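Local structure of ABC transporter (4G68) at residues 129-134 against 357-362; 150-155 against 317-322; 234-239 against 420-425; 240-245 against 406-411. The protein probably binds xylan-derived sugars outside the cell, as a solute-binding protein that hands them to an ABC transporter. All blocks are in the same frame, centred on the assembly; numbering follows the deposited sequence.

Contact 1 (129-134 against 357-362); sequences DQLLPG and LPAWKY
Leu131 lies over the indole of Trp360. Its CG is 3.6 Å from the centroid of the five-membered ring of Trp360 and 7° off the ring normal, a CH-pi contact over the face. Trp360 CG, opposite its own carbonyl carbon (chi1 -72°), sets the ring against Leu131. The two methyls spread from there: Leu131 CD2 comes to 3.6 Å from Trp360 NE1, and Leu131 CD1 lies near CE2 and CZ2 of Trp360. Gln130 CB packs 3.8 Å from Trp360 CZ3. With an alanine in place of Trp360, Leu131 would probably lose the flat surface it rests on, and a gap would open beneath it. Lys361 N gives a nearly straight bond (174°) to Gln130 O at 2.9 Å, and Leu132 N bonds to Ala359 O at 2.9 Å, in the carbonyl plane. This makes a single beta bridge between Leu131 and Trp360. It fastens the loop between helix 108-112 and strand 140-141 to the chain leaving strand 357-358, part of the mixed sheet of this solute-binding fold. The extended chain of Lys361 carries its ammonium back to Asp129 O, with NZ 2.8 Å away and nearly along the C=O axis. A water donates to both Gln130 O and Lys361 O, so Gln130 O accepts two bonds. Further out, Pro149 O takes the indole N-H of Trp360, and Ser347 OG bonds to Trp360 N.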
loop_
_atom_site.group_PDB
_atom_site.type_symbol
_atom_site.label_atom_id
_atom_site.label_comp_id
_atom_site.label_asym_id
_atom_site.label_seq_id
_atom_site.Cartn_x
_atom_site.Cartn_y
_atom_site.Cartn_z
ATOM N N ASP C 129 -15.153 -16.703 -8.728
ATOM C CA ASP C 129 -14.766 -17.909 -8.012
ATOM C C ASP C 129 -13.289 -18.155 -8.099
ATOM O O ASP C 129 -12.745 -18.959 -7.350
ATOM C CB ASP C 129 -15.549 -19.094 -8.574
ATOM C CG ASP C 129 -17.035 -18.921 -8.362
ATOM O OD1 ASP C 129 -17.388 -18.282 -7.323
ATOM O OD2 ASP C 129 -17.840 -19.370 -9.239
ATOM N N GLN C 130 -12.640 -17.441 -9.000
ATOM C CA GLN C 130 -11.204 -17.562 -9.186
ATOM C C GLN C 130 -10.441 -16.605 -8.300
ATOM O O GLN C 130 -9.190 -16.648 -8.270
ATOM C CB GLN C 130 -10.859 -17.279 -10.648
ATOM C CG GLN C 130 -11.516 -18.253 -11.632
ATOM C CD GLN C 130 -11.025 -18.038 -13.015
ATOM O OE1 GLN C 130 -11.440 -17.119 -13.690
ATOM N NE2 GLN C 130 -10.115 -18.875 -13.456
ATOM N N LEU C 131 -11.161 -15.680 -7.661
ATOM C CA LEU C 131 -10.513 -14.803 -6.629
ATOM C C LEU C 131 -10.828 -15.239 -5.184
ATOM O O LEU C 131 -11.834 -15.906 -4.920
ATOM C CB LEU C 131 -10.840 -13.306 -6.817
ATOM C CG LEU C 131 -10.286 -12.674 -8.095
ATOM C CD1 LEU C 131 -11.312 -12.819 -9.224
ATOM C CD2 LEU C 131 -10.109 -11.205 -7.814
ATOM N N LEU C 132 -9.959 -14.857 -4.241
ATOM C CA LEU C 132 -10.215 -15.098 -2.818
ATOM C C LEU C 132 -11.497 -14.397 -2.402
ATOM O O LEU C 132 -11.920 -13.460 -3.088
ATOM C CB LEU C 132 -9.064 -14.560 -1.945
ATOM C CG LEU C 132 -7.778 -15.365 -1.876
ATOM C CD1 LEU C 132 -6.852 -14.994 -2.975
ATOM C CD2 LEU C 132 -7.022 -15.039 -0.589
ATOM N N PRO C 133 -12.114 -14.844 -1.278
ATOM C CA PRO C 133 -13.423 -14.328 -0.841
ATOM C C PRO C 133 -13.306 -12.869 -0.453
ATOM O O PRO C 133 -12.249 -12.460 0.055
ATOM C CB PRO C 133 -13.762 -15.191 0.399
ATOM C CG PRO C 133 -12.871 -16.369 0.335
ATOM C CD PRO C 133 -11.610 -15.898 -0.361
ATOM N N GLY C 134 -14.358 -12.090 -0.722
ATOM C CA GLY C 134 -14.359 -10.666 -0.375
ATOM C C GLY C 134 -13.517 -9.745 -1.272
ATOM O O GLY C 134 -13.406 -8.536 -0.988
ATOM N N LEU C 357 0.363 -8.745 -2.309
ATOM C CA LEU C 357 -0.344 -9.930 -1.818
ATOM C C LEU C 357 -1.462 -10.305 -2.821
ATOM O O LEU C 357 -2.258 -9.419 -3.206
ATOM C CB LEU C 357 -0.922 -9.650 -0.446
ATOM C CG LEU C 357 0.148 -9.539 0.642
ATOM C CD1 LEU C 357 -0.390 -8.714 1.805
ATOM C CD2 LEU C 357 0.666 -10.934 1.071
ATOM N N PRO C 358 -1.522 -11.595 -3.260
ATOM C CA PRO C 358 -2.409 -11.955 -4.374
ATOM C C PRO C 358 -3.878 -11.823 -4.008
ATOM O O PRO C 358 -4.290 -12.182 -2.866
ATOM C CB PRO C 358 -2.061 -13.440 -4.637
ATOM C CG PRO C 358 -1.496 -13.968 -3.336
ATOM C CD PRO C 358 -0.707 -12.765 -2.813
ATOM N N ALA C 359 -4.682 -11.301 -4.934
ATOM C CA ALA C 359 -6.145 -11.320 -4.753
ATOM C C ALA C 359 -6.780 -12.529 -5.391
ATOM O O ALA C 359 -7.908 -12.930 -5.001
ATOM C CB ALA C 359 -6.836 -10.058 -5.284
ATOM N N TRP C 360 -6.086 -13.096 -6.377
ATOM C CA TRP C 360 -6.615 -14.264 -7.086
ATOM C C TRP C 360 -6.110 -15.486 -6.397
ATOM O O TRP C 360 -5.069 -15.422 -5.724
ATOM C CB TRP C 360 -6.121 -14.298 -8.512
ATOM C CG TRP C 360 -6.761 -13.235 -9.366
ATOM C CD1 TRP C 360 -6.676 -11.840 -9.203
ATOM C CD2 TRP C 360 -7.670 -13.444 -10.499
ATOM N NE1 TRP C 360 -7.412 -11.189 -10.174
ATOM C CE2 TRP C 360 -8.066 -12.097 -10.962
ATOM C CE3 TRP C 360 -8.220 -14.580 -11.144
ATOM C CZ2 TRP C 360 -8.911 -11.917 -12.057
ATOM C CZ3 TRP C 360 -9.073 -14.369 -12.234
ATOM C CH2 TRP C 360 -9.406 -13.071 -12.686
ATOM N N LYS C 361 -6.828 -16.591 -6.539
ATOM C CA LYS C 361 -6.404 -17.853 -5.893
ATOM C C LYS C 361 -5.121 -18.239 -6.599
ATOM O O LYS C 361 -4.867 -17.771 -7.705
ATOM C CB LYS C 361 -7.467 -18.968 -6.014
ATOM C CG LYS C 361 -8.795 -18.610 -5.369
ATOM C CD LYS C 361 -9.902 -19.548 -5.810
ATOM C CE LYS C 361 -11.049 -19.462 -4.810
ATOM N NZ LYS C 361 -12.150 -20.439 -5.064
ATOM N N TYR C 362 -4.303 -19.045 -5.938
ATOM C CA TYR C 362 -2.944 -19.237 -6.366
ATOM C C TYR C 362 -2.521 -20.704 -6.212
ATOM O O TYR C 362 -1.344 -20.995 -6.017
ATOM C CB TYR C 362 -2.019 -18.270 -5.594
ATOM C CG TYR C 362 -2.266 -18.265 -4.106
ATOM C CD1 TYR C 362 -1.660 -19.226 -3.274
ATOM C CD2 TYR C 362 -3.051 -17.283 -3.514
ATOM C CE1 TYR C 362 -1.853 -19.208 -1.914
ATOM C CE2 TYR C 362 -3.255 -17.262 -2.136
ATOM C CZ TYR C 362 -2.642 -18.230 -1.341
ATOM O OH TYR C 362 -2.835 -18.243 0.034
HETATM O O HOH W 1 -7.018 -17.793 -9.564
#

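Contact 2 (150-155 against 317-322); sequences FDQQAS and GGTVGA
An antiparallel pairing with two classic beta bulges, interrupted where the chain turns a corner at Thr319, joins Phe150-Ser155 of strand 144-160 to Gly317-Ala322 of strand 317-325. Phe150 and Asp151 both face Gly321. Phe150 N bonds to Gly321 O at 2.9 Å, and the bond from Asp151 N to the same oxygen is weak. In the second bulge, Val320 and Gly321 both face Asp151. Gly321 N reaches Asp151 O at 3.1 Å from above the carbonyl plane, and Val320 N adds a weak bond. Across the corner, Gln153 and Gly318 form a hydrogen-bonded pair: Gln153 N to Gly318 O is 2.7 Å, and Gly318 N to Gln153 O is 2.8 Å. Asp151 CG stands between its backbone N and carbonyl carbon (chi1 80°), which brings OD1 to 3.3 Å from Gly321 CA. A side chain on Gly321 would collide with that oxygen, and one on Gly317 with Gln153 O. Val320 CG2 meets Gln153 CD at 3.6 Å, the side chains crossing at about a right angle. Asp350 brings a second carboxylate close to that of Asp151, so one may be protonated. This is a bulged antiparallel pairing, its strand 317-325 rich in glycine, in the central sheet of a periplasmic-binding-protein fold.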
loop_
_atom_site.group_PDB
_atom_site.type_symbol
_atom_site.label_atom_id
_atom_site.label_comp_id
_atom_site.label_asym_id
_atom_site.label_seq_id
_atom_site.Cartn_x
_atom_site.Cartn_y
_atom_site.Cartn_z
ATOM N N PHE C 150 -6.763 -7.202 -8.152
ATOM C CA PHE C 150 -5.616 -8.103 -8.407
ATOM C C PHE C 150 -4.655 -8.283 -7.222
ATOM O O PHE C 150 -3.968 -9.296 -7.149
ATOM C CB PHE C 150 -4.854 -7.720 -9.667
ATOM C CG PHE C 150 -3.962 -6.506 -9.505
ATOM C CD1 PHE C 150 -2.636 -6.646 -9.092
ATOM C CD2 PHE C 150 -4.445 -5.224 -9.805
ATOM C CE1 PHE C 150 -1.813 -5.524 -8.913
ATOM C CE2 PHE C 150 -3.616 -4.104 -9.672
ATOM C CZ PHE C 150 -2.302 -4.258 -9.222
ATOM N N ASP C 151 -4.615 -7.316 -6.308
ATOM C CA ASP C 151 -3.787 -7.481 -5.107
ATOM C C ASP C 151 -4.296 -6.821 -3.818
ATOM O O ASP C 151 -5.255 -6.054 -3.822
ATOM C CB ASP C 151 -2.273 -7.251 -5.409
ATOM C CG ASP C 151 -1.840 -5.760 -5.473
ATOM O OD1 ASP C 151 -2.566 -4.854 -5.044
ATOM O OD2 ASP C 151 -0.683 -5.516 -5.920
ATOM N N GLN C 152 -3.702 -7.215 -2.703
ATOM C CA GLN C 152 -4.120 -6.741 -1.425
ATOM C C GLN C 152 -2.910 -6.223 -0.728
ATOM O O GLN C 152 -1.816 -6.717 -0.940
ATOM C CB GLN C 152 -4.831 -7.786 -0.556
ATOM C CG GLN C 152 -4.569 -9.244 -0.826
ATOM C CD GLN C 152 -5.342 -10.167 0.138
ATOM O OE1 GLN C 152 -5.292 -10.012 1.375
ATOM N NE2 GLN C 152 -6.082 -11.130 -0.441
ATOM N N GLN C 153 -3.112 -5.177 0.075
ATOM C CA GLN C 153 -2.007 -4.636 0.876
ATOM C C GLN C 153 -2.141 -5.035 2.338
ATOM O O GLN C 153 -3.250 -5.425 2.822
ATOM C CB GLN C 153 -2.006 -3.062 0.771
ATOM C CG GLN C 153 -1.814 -2.513 -0.702
ATOM C CD GLN C 153 -1.783 -0.957 -0.821
ATOM O OE1 GLN C 153 -1.978 -0.247 0.146
ATOM N NE2 GLN C 153 -1.575 -0.440 -2.016
ATOM N N ALA C 154 -1.016 -4.933 3.060
ATOM C CA ALA C 154 -1.007 -5.163 4.490
ATOM C C ALA C 154 0.184 -4.380 5.025
ATOM O O ALA C 154 1.217 -4.269 4.331
ATOM C CB ALA C 154 -0.855 -6.664 4.766
ATOM N N SER C 155 0.029 -3.836 6.232
ATOM C CA SER C 155 1.168 -3.106 6.886
ATOM C C SER C 155 2.204 -4.065 7.445
ATOM O O SER C 155 1.829 -5.023 8.163
ATOM C CB SER C 155 0.669 -2.173 8.001
ATOM O OG SER C 155 -0.338 -2.808 8.834
ATOM N N GLY C 317 -4.359 -1.887 5.446
ATOM C CA GLY C 317 -4.181 -2.490 4.110
ATOM C C GLY C 317 -5.600 -2.983 3.660
ATOM O O GLY C 317 -6.630 -2.364 3.986
ATOM N N GLY C 318 -5.704 -4.104 2.928
ATOM C CA GLY C 318 -7.036 -4.526 2.379
ATOM C C GLY C 318 -6.871 -4.818 0.890
ATOM O O GLY C 318 -5.771 -4.630 0.354
ATOM N N THR C 319 -7.939 -5.274 0.232
ATOM C CA THR C 319 -7.874 -5.597 -1.204
ATOM C C THR C 319 -8.147 -4.317 -1.994
ATOM O O THR C 319 -9.280 -3.923 -2.220
ATOM C CB THR C 319 -8.837 -6.716 -1.610
ATOM O OG1 THR C 319 -8.572 -7.869 -0.814
ATOM C CG2 THR C 319 -8.689 -7.044 -3.137
ATOM N N VAL C 320 -7.080 -3.677 -2.449
ATOM C CA VAL C 320 -7.250 -2.347 -2.978
ATOM C C VAL C 320 -6.613 -2.208 -4.337
ATOM O O VAL C 320 -6.928 -1.241 -5.027
ATOM C CB VAL C 320 -6.623 -1.270 -2.047
ATOM C CG1 VAL C 320 -7.464 -1.071 -0.760
ATOM C CG2 VAL C 320 -5.190 -1.677 -1.686
ATOM N N GLY C 321 -5.695 -3.121 -4.717
ATOM C CA GLY C 321 -5.077 -3.013 -6.048
ATOM C C GLY C 321 -6.094 -3.563 -7.054
ATOM O O GLY C 321 -6.595 -4.650 -6.882
ATOM N N ALA C 322 -6.460 -2.772 -8.059
ATOM C CA ALA C 322 -7.434 -3.229 -9.080
ATOM C C ALA C 322 -7.074 -2.651 -10.462
ATOM O O ALA C 322 -6.273 -1.700 -10.556
ATOM C CB ALA C 322 -8.871 -2.893 -8.708
#

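Contact 3 (234-239 against 420-425); sequences AFTDAA and EYSKQM
Thr236 and Ser422 point their hydroxyls at each other, with OG1 of Thr236 2.8 Å from OG of Ser422 in a hydrogen bond that either could donate. Ser422 OG is anti to its carbonyl carbon (chi1 -60°), and this turns it toward Thr236. Both hydroxyls also bond within their own helix region: Thr236 OG1 to Asn232 O, and Ser422 OG weakly to Pro418 O. The small side chains let the backbones come near, with the CA atoms of Thr236 and Ser422 5.8 Å apart. The contact is a helix-helix crossing between helix 233-248 and helix 418-429 near the C terminus. The axes of the two segments pass at 9.2 Å, and their directions differ by 130°. Tyr421 CG lies opposite its backbone N (chi1 167°), which brings the CD2 side of the ring to Ala239 CB, 3.9 Å from CD2. Met425, one turn on, lays CG 3.4 Å above the plane of the Tyr421 ring, offset toward the rim. Phe235 starts toward the other helix but its ring leads away, to meet Trp392. Its CB stays 4.4 Å from Ser422 OG. Tyr207 of helix 201-215 adjoins both helices: its ring meets that of Tyr421, and its hydroxyl bonds to Phe235 O.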
loop_
_atom_site.group_PDB
_atom_site.type_symbol
_atom_site.label_atom_id
_atom_site.label_comp_id
_atom_site.label_asym_id
_atom_site.label_seq_id
_atom_site.Cartn_x
_atom_site.Cartn_y
_atom_site.Cartn_z
ATOM N N ALA C 234 -7.501 9.751 21.075
ATOM C CA ALA C 234 -6.824 8.603 20.476
ATOM C C ALA C 234 -5.930 9.034 19.328
ATOM O O ALA C 234 -4.857 8.477 19.197
ATOM C CB ALA C 234 -7.818 7.539 20.021
ATOM N N PHE C 235 -6.406 9.985 18.510
ATOM C CA PHE C 235 -5.744 10.449 17.268
ATOM C C PHE C 235 -4.671 11.484 17.596
ATOM O O PHE C 235 -3.627 11.508 16.964
ATOM C CB PHE C 235 -6.746 11.098 16.287
ATOM C CG PHE C 235 -7.598 10.127 15.498
ATOM C CD1 PHE C 235 -7.592 8.743 15.757
ATOM C CD2 PHE C 235 -8.438 10.601 14.492
ATOM C CE1 PHE C 235 -8.385 7.870 15.009
ATOM C CE2 PHE C 235 -9.222 9.712 13.730
ATOM C CZ PHE C 235 -9.197 8.368 13.980
ATOM N N THR C 236 -4.956 12.374 18.547
ATOM C CA THR C 236 -3.923 13.256 19.079
ATOM C C THR C 236 -2.789 12.369 19.663
ATOM O O THR C 236 -1.609 12.447 19.198
ATOM C CB THR C 236 -4.484 14.248 20.129
ATOM O OG1 THR C 236 -5.695 14.816 19.624
ATOM C CG2 THR C 236 -3.506 15.413 20.382
ATOM N N ASP C 237 -3.160 11.493 20.605
ATOM C CA ASP C 237 -2.246 10.501 21.203
ATOM C C ASP C 237 -1.422 9.741 20.176
ATOM O O ASP C 237 -0.273 9.475 20.444
ATOM C CB ASP C 237 -2.971 9.473 22.063
ATOM C CG ASP C 237 -3.362 10.001 23.463
ATOM O OD1 ASP C 237 -2.935 11.117 23.896
ATOM O OD2 ASP C 237 -4.108 9.238 24.139
ATOM N N ALA C 238 -2.017 9.375 19.022
ATOM C CA ALA C 238 -1.209 8.834 17.899
ATOM C C ALA C 238 -0.172 9.843 17.334
ATOM O O ALA C 238 0.978 9.484 17.037
ATOM C CB ALA C 238 -2.099 8.270 16.784
ATOM N N ALA C 239 -0.564 11.103 17.190
ATOM C CA ALA C 239 0.320 12.133 16.635
ATOM C C ALA C 239 1.462 12.328 17.637
ATOM O O ALA C 239 2.647 12.329 17.264
ATOM C CB ALA C 239 -0.431 13.422 16.367
ATOM N N GLU C 420 -2.863 20.785 17.679
ATOM C CA GLU C 420 -3.132 21.560 16.469
ATOM C C GLU C 420 -3.345 20.646 15.293
ATOM O O GLU C 420 -4.146 20.950 14.398
ATOM C CB GLU C 420 -2.031 22.579 16.178
ATOM C CG GLU C 420 -2.307 23.937 16.820
ATOM C CD GLU C 420 -3.624 24.526 16.319
ATOM O OE1 GLU C 420 -3.829 24.578 15.075
ATOM O OE2 GLU C 420 -4.473 24.925 17.157
ATOM N N TYR C 421 -2.642 19.514 15.305
ATOM C CA TYR C 421 -2.827 18.531 14.267
ATOM C C TYR C 421 -4.267 18.088 14.194
ATOM O O TYR C 421 -4.833 18.122 13.144
ATOM C CB TYR C 421 -1.948 17.317 14.489
ATOM C CG TYR C 421 -2.350 16.178 13.598
ATOM C CD1 TYR C 421 -2.021 16.178 12.245
ATOM C CD2 TYR C 421 -3.089 15.107 14.111
ATOM C CE1 TYR C 421 -2.394 15.130 11.418
ATOM C CE2 TYR C 421 -3.467 14.057 13.288
ATOM C CZ TYR C 421 -3.123 14.086 11.955
ATOM O OH TYR C 421 -3.531 13.049 11.182
ATOM N N SER C 422 -4.830 17.673 15.333
ATOM C CA SER C 422 -6.146 17.076 15.382
ATOM C C SER C 422 -7.233 18.103 15.116
ATOM O O SER C 422 -8.219 17.763 14.461
ATOM C CB SER C 422 -6.398 16.343 16.694
ATOM O OG SER C 422 -5.465 15.294 16.892
ATOM N N LYS C 423 -7.031 19.338 15.616
ATOM C CA LYS C 423 -7.924 20.493 15.359
ATOM C C LYS C 423 -8.049 20.800 13.877
ATOM O O LYS C 423 -9.170 20.977 13.371
ATOM C CB LYS C 423 -7.416 21.759 16.061
ATOM C CG LYS C 423 -7.640 21.797 17.566
ATOM C CD LYS C 423 -8.939 22.511 17.945
ATOM C CE LYS C 423 -8.881 23.012 19.378
ATOM N NZ LYS C 423 -9.227 21.936 20.347
ATOM N N GLN C 424 -6.893 20.885 13.209
ATOM C CA GLN C 424 -6.816 21.148 11.790
ATOM C C GLN C 424 -7.323 19.983 10.921
ATOM O O GLN C 424 -7.776 20.215 9.800
ATOM C CB GLN C 424 -5.410 21.576 11.382
ATOM C CG GLN C 424 -5.034 22.958 11.898
ATOM C CD GLN C 424 -3.691 23.443 11.405
ATOM O OE1 GLN C 424 -3.387 23.375 10.208
ATOM N NE2 GLN C 424 -2.885 23.954 12.317
ATOM N N MET C 425 -7.254 18.745 11.418
ATOM C CA MET C 425 -7.773 17.583 10.641
ATOM C C MET C 425 -9.288 17.709 10.595
ATOM O O MET C 425 -9.904 17.610 9.523
ATOM C CB MET C 425 -7.332 16.234 11.232
ATOM C CG MET C 425 -5.926 15.780 10.829
ATOM S SD MET C 425 -5.778 15.242 9.104
ATOM C CE MET C 425 -6.865 13.829 9.253
#

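Contact 4 (240-245 against 406-411); sequences QKLQDM and DLVAQL
Leu242 makes the apolar part of this contact with Val408 and Leu411. Its CD1 lies 4.0 Å from Val408 CG1, and the two side chains cross at about a right angle. The same methyl of Leu242 is 4.4 Å from Leu411 CB. Val408 CG1 is anti to its backbone N (chi1 165°), which sets this branch against Leu242. Tyr206 and Ile210 of helix 201-215 also touch Leu242, so the packing continues into a third helix.

The polar part is carried by Gln243. Its chain is extended beyond CG and runs to the backbone of Leu411, with CG 3.4 Å from Leu411 O. The modelled OE1 of Gln243 stands 2.8 Å from Leu411 O, but the amide is probably turned over. With it turned back, an N-H could meet this carbonyl. A leucine in place of Gln243 would probably leave Leu411 O without that possible amide partner. Leu411 CD2 lies 4.2 Å from Gln243 CD, these two side chains also crossing at about a right angle.

The segments of helices 233-248 and 398-412 run 10.5 Å apart at 47°. Leu411 is near the end of its helix, where carbonyls begin to lack in-helix N-H partners. The chemistry implies an apolar contact beside one amide that may, if turned over, serve a carbonyl near the helix end.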
loop_
_atom_site.group_PDB
_atom_site.type_symbol
_atom_site.label_atom_id
_atom_site.label_comp_id
_atom_site.label_asym_id
_atom_site.label_seq_id
_atom_site.Cartn_x
_atom_site.Cartn_y
_atom_site.Cartn_z
ATOM N N GLN C 240 1.106 12.425 18.912
ATOM C CA GLN C 240 2.120 12.504 19.960
ATOM C C GLN C 240 3.119 11.332 19.797
ATOM O O GLN C 240 4.321 11.558 19.729
ATOM C CB GLN C 240 1.494 12.522 21.362
ATOM C CG GLN C 240 2.512 12.676 22.497
ATOM C CD GLN C 240 3.408 13.866 22.289
ATOM O OE1 GLN C 240 2.984 15.012 22.426
ATOM N NE2 GLN C 240 4.652 13.604 21.920
ATOM N N LYS C 241 2.614 10.103 19.706
ATOM C CA LYS C 241 3.523 8.948 19.487
ATOM C C LYS C 241 4.378 8.938 18.213
ATOM O O LYS C 241 5.455 8.315 18.218
ATOM C CB LYS C 241 2.777 7.625 19.597
ATOM C CG LYS C 241 2.135 7.405 20.954
ATOM C CD LYS C 241 2.569 6.063 21.450
ATOM C CE LYS C 241 2.248 5.826 22.916
ATOM N NZ LYS C 241 0.814 5.493 23.113
ATOM N N LEU C 242 3.900 9.543 17.113
ATOM C CA LEU C 242 4.706 9.652 15.885
ATOM C C LEU C 242 5.926 10.581 16.165
ATOM O O LEU C 242 7.089 10.269 15.781
ATOM C CB LEU C 242 3.842 10.258 14.761
ATOM C CG LEU C 242 3.795 9.703 13.319
ATOM C CD1 LEU C 242 3.858 10.882 12.337
ATOM C CD2 LEU C 242 4.917 8.745 13.005
ATOM N N GLN C 243 5.648 11.712 16.838
ATOM C CA GLN C 243 6.702 12.717 17.211
ATOM C C GLN C 243 7.761 12.148 18.199
ATOM O O GLN C 243 8.964 12.482 18.128
ATOM C CB GLN C 243 6.088 14.087 17.696
ATOM C CG GLN C 243 5.377 14.845 16.540
ATOM C CD GLN C 243 5.177 16.347 16.777
ATOM O OE1 GLN C 243 5.270 17.205 15.844
ATOM N NE2 GLN C 243 4.943 16.685 18.042
ATOM N N ASP C 244 7.290 11.308 19.121
ATOM C CA ASP C 244 8.141 10.465 19.971
ATOM C C ASP C 244 9.202 9.672 19.184
ATOM O O ASP C 244 10.402 9.624 19.555
ATOM C CB ASP C 244 7.244 9.522 20.771
ATOM C CG ASP C 244 6.444 10.272 21.836
ATOM O OD1 ASP C 244 6.676 11.491 21.948
ATOM O OD2 ASP C 244 5.624 9.653 22.552
ATOM N N MET C 245 8.791 9.071 18.070
ATOM C CA MET C 245 9.765 8.390 17.210
ATOM C C MET C 245 10.702 9.407 16.575
ATOM O O MET C 245 11.891 9.149 16.427
ATOM C CB MET C 245 9.052 7.583 16.101
ATOM C CG MET C 245 8.089 6.501 16.603
ATOM S SD MET C 245 7.244 5.651 15.241
ATOM C CE MET C 245 8.680 5.234 14.178
ATOM N N ASP C 406 -0.501 16.224 4.163
ATOM C CA ASP C 406 0.330 17.445 4.398
ATOM C C ASP C 406 0.584 17.704 5.866
ATOM O O ASP C 406 1.751 18.029 6.269
ATOM C CB ASP C 406 -0.261 18.717 3.771
ATOM C CG ASP C 406 -0.336 18.645 2.265
ATOM O OD1 ASP C 406 0.516 17.956 1.654
ATOM O OD2 ASP C 406 -1.272 19.255 1.682
ATOM N N LEU C 407 -0.477 17.497 6.651
ATOM C CA LEU C 407 -0.458 17.655 8.083
ATOM C C LEU C 407 0.318 16.564 8.812
ATOM O O LEU C 407 0.886 16.795 9.853
ATOM C CB LEU C 407 -1.917 17.648 8.607
ATOM C CG LEU C 407 -2.858 18.852 8.327
ATOM C CD1 LEU C 407 -4.253 18.621 8.907
ATOM C CD2 LEU C 407 -2.273 20.191 8.784
ATOM N N VAL C 408 0.231 15.331 8.346
ATOM C CA VAL C 408 1.102 14.327 8.961
ATOM C C VAL C 408 2.515 14.802 8.659
ATOM O O VAL C 408 3.390 14.681 9.520
ATOM C CB VAL C 408 0.829 12.856 8.510
ATOM C CG1 VAL C 408 1.997 11.928 8.911
ATOM C CG2 VAL C 408 -0.458 12.323 9.137
ATOM N N ALA C 409 2.757 15.312 7.444
ATOM C CA ALA C 409 4.127 15.731 7.104
ATOM C C ALA C 409 4.615 16.774 8.139
ATOM O O ALA C 409 5.655 16.599 8.739
ATOM C CB ALA C 409 4.226 16.249 5.675
ATOM N N GLN C 410 3.767 17.755 8.447
ATOM C CA GLN C 410 4.072 18.782 9.468
ATOM C C GLN C 410 4.289 18.267 10.919
ATOM O O GLN C 410 5.034 18.899 11.706
ATOM C CB GLN C 410 2.952 19.804 9.442
ATOM C CG GLN C 410 3.043 20.693 8.232
ATOM C CD GLN C 410 1.697 21.119 7.706
ATOM O OE1 GLN C 410 0.809 21.613 8.445
ATOM N NE2 GLN C 410 1.532 20.927 6.415
ATOM N N LEU C 411 3.669 17.135 11.256
ATOM C CA LEU C 411 4.023 16.387 12.470
ATOM C C LEU C 411 5.468 15.877 12.453
ATOM O O LEU C 411 6.218 16.080 13.431
ATOM C CB LEU C 411 3.073 15.199 12.723
ATOM C CG LEU C 411 1.646 15.475 13.206
ATOM C CD1 LEU C 411 0.839 14.169 13.212
ATOM C CD2 LEU C 411 1.634 16.130 14.591
#

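Overall arrangement
From the N terminus, the chain first reaches 129-134, then 150-155, 234-239 and 240-245. It closes these contacts in a different order. Contact 2 closes first, at 317-322, and is nested inside the loop closed by contact 1 at 357-362. Contact 4 closes next, at 406-411, inside the loop that contact 3 closes at 420-425. Each of contacts 1 and 2 crosses each of contacts 3 and 4. Contacts 1 and 2 touch through neighbouring strands 357-358 and 144-160 of one sheet. Contacts 3 and 4 share helix 233-248 and tie it to the two C-terminal helices. The centres of contacts 1 and 3 are about 37 Å apart, on opposite sides of the chain's centre.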